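Local coordinates for protein KP6 killer toxin subunit alpha (Ustilago maydis virus P6, PDB 4GVB) that forms, with the non-covalently attached beta subunit, a secreted viral toxin lethal to sensitive fungal cells, and recognises cellular receptors before the beta subunit acts, at residues E15-A20 with N71-S76; S11-C16 with L52-L57. All coordinates share one frame; numbering follows the deposited sequence.

Contact 1. Residues E15-A20 with N71-S76; sequences ECWCTA and NMSCRS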
loop_
_atom_site.group_PDB
_atom_site.type_symbol
_atom_site.label_atom_id
_atom_site.label_comp_id
_atom_site.label_asym_id
_atom_site.label_seq_id
_atom_site.Cartn_x
_atom_site.Cartn_y
_atom_site.Cartn_z
ATOM N N GLU A 15 -15.055 10.408 4.845
ATOM C CA GLU A 15 -14.649 9.762 3.612
ATOM C C GLU A 15 -13.170 10.051 3.418
ATOM O O GLU A 15 -12.810 11.183 3.105
ATOM C CB GLU A 15 -15.430 10.340 2.450
ATOM C CG GLU A 15 -14.926 9.936 1.085
ATOM C CD GLU A 15 -15.795 10.507 0.005
ATOM O OE1 GLU A 15 -16.656 11.348 0.350
ATOM O OE2 GLU A 15 -15.644 10.101 -1.166
ATOM N N CYS A 16 -12.317 9.044 3.615
ATOM C CA CYS A 16 -10.870 9.281 3.698
ATOM C C CYS A 16 -10.092 8.442 2.693
ATOM O O CYS A 16 -10.582 7.423 2.222
ATOM C CB CYS A 16 -10.357 8.954 5.108
ATOM S SG CYS A 16 -11.048 9.901 6.463
ATOM N N TRP A 17 -8.877 8.882 2.368
ATOM C CA TRP A 17 -8.010 8.129 1.465
ATOM C C TRP A 17 -6.532 8.433 1.671
ATOM O O TRP A 17 -6.158 9.507 2.154
ATOM C CB TRP A 17 -8.390 8.346 -0.008
ATOM C CG TRP A 17 -8.309 9.767 -0.486
ATOM C CD1 TRP A 17 -7.258 10.367 -1.138
ATOM C CD2 TRP A 17 -9.332 10.766 -0.375
ATOM N NE1 TRP A 17 -7.564 11.677 -1.414
ATOM C CE2 TRP A 17 -8.832 11.945 -0.966
ATOM C CE3 TRP A 17 -10.617 10.777 0.175
ATOM C CZ2 TRP A 17 -9.577 13.121 -1.025
ATOM C CZ3 TRP A 17 -11.351 11.949 0.119
ATOM C CH2 TRP A 17 -10.827 13.104 -0.471
ATOM N N CYS A 18 -5.691 7.478 1.281
ATOM C CA CYS A 18 -4.247 7.674 1.313
ATOM C C CYS A 18 -3.800 8.532 0.126
ATOM O O CYS A 18 -4.334 8.399 -0.963
ATOM C CB CYS A 18 -3.533 6.320 1.276
ATOM S SG CYS A 18 -3.883 5.267 2.703
ATOM N N THR A 19 -2.822 9.407 0.352
ATOM C CA THR A 19 -2.276 10.247 -0.711
ATOM C C THR A 19 -0.757 10.160 -0.802
ATOM O O THR A 19 -0.067 10.110 0.205
ATOM C CB THR A 19 -2.691 11.722 -0.552
ATOM O OG1 THR A 19 -2.195 12.237 0.688
ATOM C CG2 THR A 19 -4.204 11.852 -0.582
ATOM N N ALA A 20 -0.245 10.114 -2.022
ATOM C CA ALA A 20 1.197 10.106 -2.241
ATOM C C ALA A 20 1.774 11.433 -1.784
ATOM O O ALA A 20 1.230 12.493 -2.104
ATOM C CB ALA A 20 1.492 9.880 -3.689
ATOM N N ASN A 71 0.354 10.323 3.071
ATOM C CA ASN A 71 -0.485 11.241 3.832
ATOM C C ASN A 71 -1.934 10.755 3.810
ATOM O O ASN A 71 -2.245 9.731 3.190
ATOM C CB ASN A 71 -0.388 12.660 3.265
ATOM C CG ASN A 71 1.027 13.241 3.367
ATOM O OD1 ASN A 71 1.525 13.861 2.424
ATOM N ND2 ASN A 71 1.676 13.037 4.513
ATOM N N MET A 72 -2.824 11.476 4.487
ATOM C CA MET A 72 -4.242 11.131 4.423
ATOM C C MET A 72 -5.094 12.370 4.165
ATOM O O MET A 72 -4.861 13.419 4.749
ATOM C CB MET A 72 -4.692 10.472 5.722
ATOM C CG MET A 72 -6.191 10.215 5.774
ATOM S SD MET A 72 -6.684 9.597 7.389
ATOM C CE MET A 72 -6.506 11.065 8.399
ATOM N N SER A 73 -6.067 12.236 3.272
ATOM C CA SER A 73 -7.101 13.249 3.117
ATOM C C SER A 73 -8.446 12.700 3.570
ATOM O O SER A 73 -8.770 11.534 3.323
ATOM C CB SER A 73 -7.207 13.715 1.669
ATOM O OG SER A 73 -6.124 14.558 1.318
ATOM N N CYS A 74 -9.222 13.556 4.229
ATOM C CA CYS A 74 -10.570 13.206 4.673
ATOM C C CYS A 74 -11.554 14.323 4.329
ATOM O O CYS A 74 -11.215 15.497 4.424
ATOM C CB CYS A 74 -10.590 12.985 6.181
ATOM S SG CYS A 74 -9.792 11.469 6.735
ATOM N N ARG A 75 -12.765 13.944 3.930
ATOM C CA ARG A 75 -13.876 14.880 3.816
ATOM C C ARG A 75 -14.926 14.518 4.869
ATOM O O ARG A 75 -15.157 13.342 5.151
ATOM C CB ARG A 75 -14.501 14.816 2.416
ATOM C CG ARG A 75 -13.542 15.088 1.262
ATOM C CD ARG A 75 -13.278 16.586 1.085
ATOM N NE ARG A 75 -12.160 16.867 0.177
ATOM C CZ ARG A 75 -10.943 17.249 0.568
ATOM N NH1 ARG A 75 -10.668 17.408 1.859
ATOM N NH2 ARG A 75 -9.994 17.477 -0.335
ATOM N N SER A 76 -15.545 15.534 5.460
ATOM C CA SER A 76 -16.663 15.344 6.379
ATOM C C SER A 76 -17.957 15.194 5.573
ATOM O O SER A 76 -18.168 15.916 4.607
ATOM C CB SER A 76 -16.757 16.540 7.330
ATOM O OG SER A 76 -17.962 16.523 8.079
HETATM O O HOH W 1 -6.316 14.851 -1.718
HETATM O O HOH W 2 -3.513 14.425 1.673
HETATM O O HOH W 3 0.132 14.355 -0.386
#
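Strand 15-19 and strand 71-76 run antiparallel with their axes 4.5 Å apart at closest approach and an angle of 151° between their directions. Six backbone hydrogen bonds join E15 with R75, W17 with S73 and T19 with N71, two to each pair. Between these lie the non-hydrogen-bonded pairs C16-C74 and C18-M72, the former drawn in to 4.1 Å between the CA atoms of C16 and C74. There a disulfide spans the two strands, C16 SG to C74 SG at 2.0 Å with a torsion of 109° about the S-S bond. C16 and C74 project to the face that also carries C18 and M72, and with each SG anti to its own carbonyl carbon the sulfurs meet.

The opposite face carries the indole of W17. S73 CB sits over one side of it, 3.9 Å from the centroid of the five-membered ring, in a CH-pi contact. Farther along, R75 CG reaches the ring edge at W17 CH2, 3.8 Å away; the R75 chain bends at chi2 and the guanidinium turns one face to W17 CH2, its plane 84° from that of the indole. T19 and N71 meet at about a right angle, T19 OG1 lying 3.2 Å from N71 CB. Waters tie this polar end together: one links T19 OG1 to S73 OG, while another bonds A20 O and N71 OD1.

Strand 71-76 is the outermost strand of the sheet on this side, and strand 50-53 flanks strand 15-19 on the other. Helix 58-67 packs under the disulfide face through R58, F61 and Y62, and C18 is bound to C65 of that helix. On the indole side, H50 stacks on W17 and also hydrogen-bonds E15 OE2.

Contact 2. Residues S11-C16 with L52-L57; sequences SCKWEC and LFSDDL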
loop_
_atom_site.group_PDB
_atom_site.type_symbol
_atom_site.label_atom_id
_atom_site.label_comp_id
_atom_site.label_asym_id
_atom_site.label_seq_id
_atom_site.Cartn_x
_atom_site.Cartn_y
_atom_site.Cartn_z
ATOM N N SER A 11 -25.209 7.447 5.275
ATOM C CA SER A 11 -25.102 7.985 6.623
ATOM C C SER A 11 -23.704 7.809 7.209
ATOM O O SER A 11 -23.552 7.697 8.415
ATOM C CB SER A 11 -26.138 7.343 7.560
ATOM O OG SER A 11 -27.445 7.436 7.006
ATOM N N CYS A 12 -22.693 7.757 6.352
ATOM C CA CYS A 12 -21.325 7.834 6.829
ATOM C C CYS A 12 -21.037 9.271 7.239
ATOM O O CYS A 12 -21.784 10.192 6.882
ATOM C CB CYS A 12 -20.343 7.356 5.759
ATOM S SG CYS A 12 -20.748 5.738 5.079
ATOM N N LYS A 13 -19.974 9.463 8.009
ATOM C CA LYS A 13 -19.611 10.789 8.480
ATOM C C LYS A 13 -18.276 11.251 7.912
ATOM O O LYS A 13 -18.007 12.443 7.827
ATOM C CB LYS A 13 -19.601 10.824 10.008
ATOM C CG LYS A 13 -20.930 10.389 10.603
ATOM C CD LYS A 13 -20.995 10.611 12.106
ATOM C CE LYS A 13 -22.420 10.373 12.605
ATOM N NZ LYS A 13 -22.768 11.187 13.802
ATOM N N TRP A 14 -17.447 10.294 7.517
ATOM C CA TRP A 14 -16.122 10.603 7.008
ATOM C C TRP A 14 -15.844 9.813 5.737
ATOM O O TRP A 14 -16.342 8.691 5.562
ATOM C CB TRP A 14 -15.065 10.280 8.060
ATOM C CG TRP A 14 -15.241 11.013 9.352
ATOM C CD1 TRP A 14 -15.686 10.502 10.542
ATOM C CD2 TRP A 14 -14.956 12.389 9.589
ATOM N NE1 TRP A 14 -15.696 11.485 11.503
ATOM C CE2 TRP A 14 -15.253 12.654 10.939
ATOM C CE3 TRP A 14 -14.475 13.428 8.785
ATOM C CZ2 TRP A 14 -15.086 13.915 11.505
ATOM C CZ3 TRP A 14 -14.315 14.684 9.348
ATOM C CH2 TRP A 14 -14.618 14.916 10.695
ATOM N N GLU A 15 -15.055 10.408 4.845
ATOM C CA GLU A 15 -14.649 9.762 3.612
ATOM C C GLU A 15 -13.170 10.051 3.418
ATOM O O GLU A 15 -12.810 11.183 3.105
ATOM C CB GLU A 15 -15.430 10.340 2.450
ATOM C CG GLU A 15 -14.926 9.936 1.085
ATOM C CD GLU A 15 -15.795 10.507 0.005
ATOM O OE1 GLU A 15 -16.656 11.348 0.350
ATOM O OE2 GLU A 15 -15.644 10.101 -1.166
ATOM N N CYS A 16 -12.317 9.044 3.615
ATOM C CA CYS A 16 -10.870 9.281 3.698
ATOM C C CYS A 16 -10.092 8.442 2.693
ATOM O O CYS A 16 -10.582 7.423 2.222
ATOM C CB CYS A 16 -10.357 8.954 5.108
ATOM S SG CYS A 16 -11.048 9.901 6.463
ATOM N N LEU A 52 -14.978 4.927 3.775
ATOM C CA LEU A 52 -16.023 5.630 4.499
ATOM C C LEU A 52 -16.308 4.958 5.837
ATOM O O LEU A 52 -16.158 3.747 5.978
ATOM C CB LEU A 52 -17.288 5.732 3.633
ATOM C CG LEU A 52 -17.172 6.726 2.474
ATOM C CD1 LEU A 52 -16.318 6.167 1.366
ATOM C CD2 LEU A 52 -18.546 7.115 1.916
ATOM N N PHE A 53 -16.674 5.763 6.829
ATOM C CA PHE A 53 -17.113 5.253 8.110
ATOM C C PHE A 53 -17.950 6.269 8.901
ATOM O O PHE A 53 -17.870 7.494 8.691
ATOM C CB PHE A 53 -15.946 4.706 8.973
ATOM C CG PHE A 53 -14.639 5.429 8.779
ATOM C CD1 PHE A 53 -14.414 6.672 9.367
ATOM C CD2 PHE A 53 -13.627 4.861 8.010
ATOM C CE1 PHE A 53 -13.203 7.341 9.174
ATOM C CE2 PHE A 53 -12.405 5.521 7.817
ATOM C CZ PHE A 53 -12.200 6.762 8.391
ATOM N N SER A 54 -18.751 5.740 9.815
ATOM C CA SER A 54 -19.595 6.577 10.660
ATOM C C SER A 54 -18.843 6.895 11.946
ATOM O O SER A 54 -18.661 8.054 12.304
ATOM C CB SER A 54 -20.930 5.868 10.961
ATOM O OG SER A 54 -21.710 6.625 11.871
ATOM N N ASP A 55 -18.394 5.860 12.644
ATOM C CA ASP A 55 -17.523 6.084 13.785
ATOM C C ASP A 55 -16.269 6.806 13.287
ATOM O O ASP A 55 -15.888 6.678 12.125
ATOM C CB ASP A 55 -17.167 4.766 14.476
ATOM C CG ASP A 55 -18.342 4.155 15.227
ATOM O OD1 ASP A 55 -19.343 4.866 15.474
ATOM O OD2 ASP A 55 -18.257 2.969 15.591
ATOM N N ASP A 56 -15.634 7.571 14.162
ATOM C CA ASP A 56 -14.469 8.346 13.755
ATOM C C ASP A 56 -13.220 7.474 13.746
ATOM O O ASP A 56 -12.493 7.403 14.736
ATOM C CB ASP A 56 -14.269 9.528 14.699
ATOM C CG ASP A 56 -13.200 10.473 14.212
ATOM O OD1 ASP A 56 -12.522 10.131 13.225
ATOM O OD2 ASP A 56 -13.036 11.549 14.815
ATOM N N LEU A 57 -12.977 6.813 12.622
ATOM C CA LEU A 57 -11.835 5.919 12.488
ATOM C C LEU A 57 -10.656 6.623 11.812
ATOM O O LEU A 57 -9.727 5.969 11.324
ATOM C CB LEU A 57 -12.230 4.689 11.667
ATOM C CG LEU A 57 -13.446 3.896 12.160
ATOM C CD1 LEU A 57 -13.713 2.690 11.262
ATOM C CD2 LEU A 57 -13.276 3.440 13.599
#
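F53 O is gripped by two successive amides, K13 N at 3.0 Å and W14 N at 3.1 Å, so that K13 and W14 together face one residue in a classic beta bulge. The two donors approach differently: W14 N lies nearly in line with the carbonyl, whereas K13 N stands above its plane. F53 N returns a bond to W14 O, completing the antiparallel hydrogen-bonded pair, and the E15-L52 pair beyond it is non-hydrogen-bonded.

The buried part of the contact is built round F53 and L52. The F53 ring reaches back along strand 14-16, its CE1 lying 3.7 Å from W14 CB and its CZ 3.9 Å from C16 SG, an oblique sulfur-aromatic contact. L57 CB, from 52-57 itself, covers the middle of one F53 face from 3.6 Å above the plane. On the other side of the sheet L52 runs beside E15, both side chains pointing the same way, and L52 CB touches C12 SG at 3.8 Å.

The solvent side is looser. K13 lays its extended aliphatic chain along S54, with CD 3.5 Å from S54 O. W14 NE1 comes only to 3.8 Å from D56 CG, and the carboxylate is tilted 29° from the indole plane. With CG anti to the D56 nitrogen (chi1 -172°), this carboxylate lies next to the indole and forms a salt bridge with R58, which also makes a cation-pi contact with W14.

In the sheet, strand 50-53 lies between strands 14-19 and 43-45. The turn after F53 leads through L57, the N-cap, into helix 58-67, whereas C12 is tied by a disulfide to C5 of helix 2-8 and S54 OG bonds the amino terminus at N1.

Contacts 1 and 2 lie on the two edges of strand 14-19, which separates 50-53 from 71-76 in the sheet, their centres 11 Å apart. E15 and C16 belong to both. C16 joins them through its side chain, since its sulfur is bound to C74 in contact 1 and makes the oblique sulfur-aromatic contact with F53 in contact 2. They also touch where strand 14-19 begins and strand 71-76 ends: W14 CZ3 lies 3.7 Å from S76 CB, and W14 CE3 is equally far from R75 O. Helix 58-67 adjoins both, R58 meeting C16 and C74 as well as F53. A20 of contact 1 packs on H69 of the beta subunit, whereas no other chain touches contact 2.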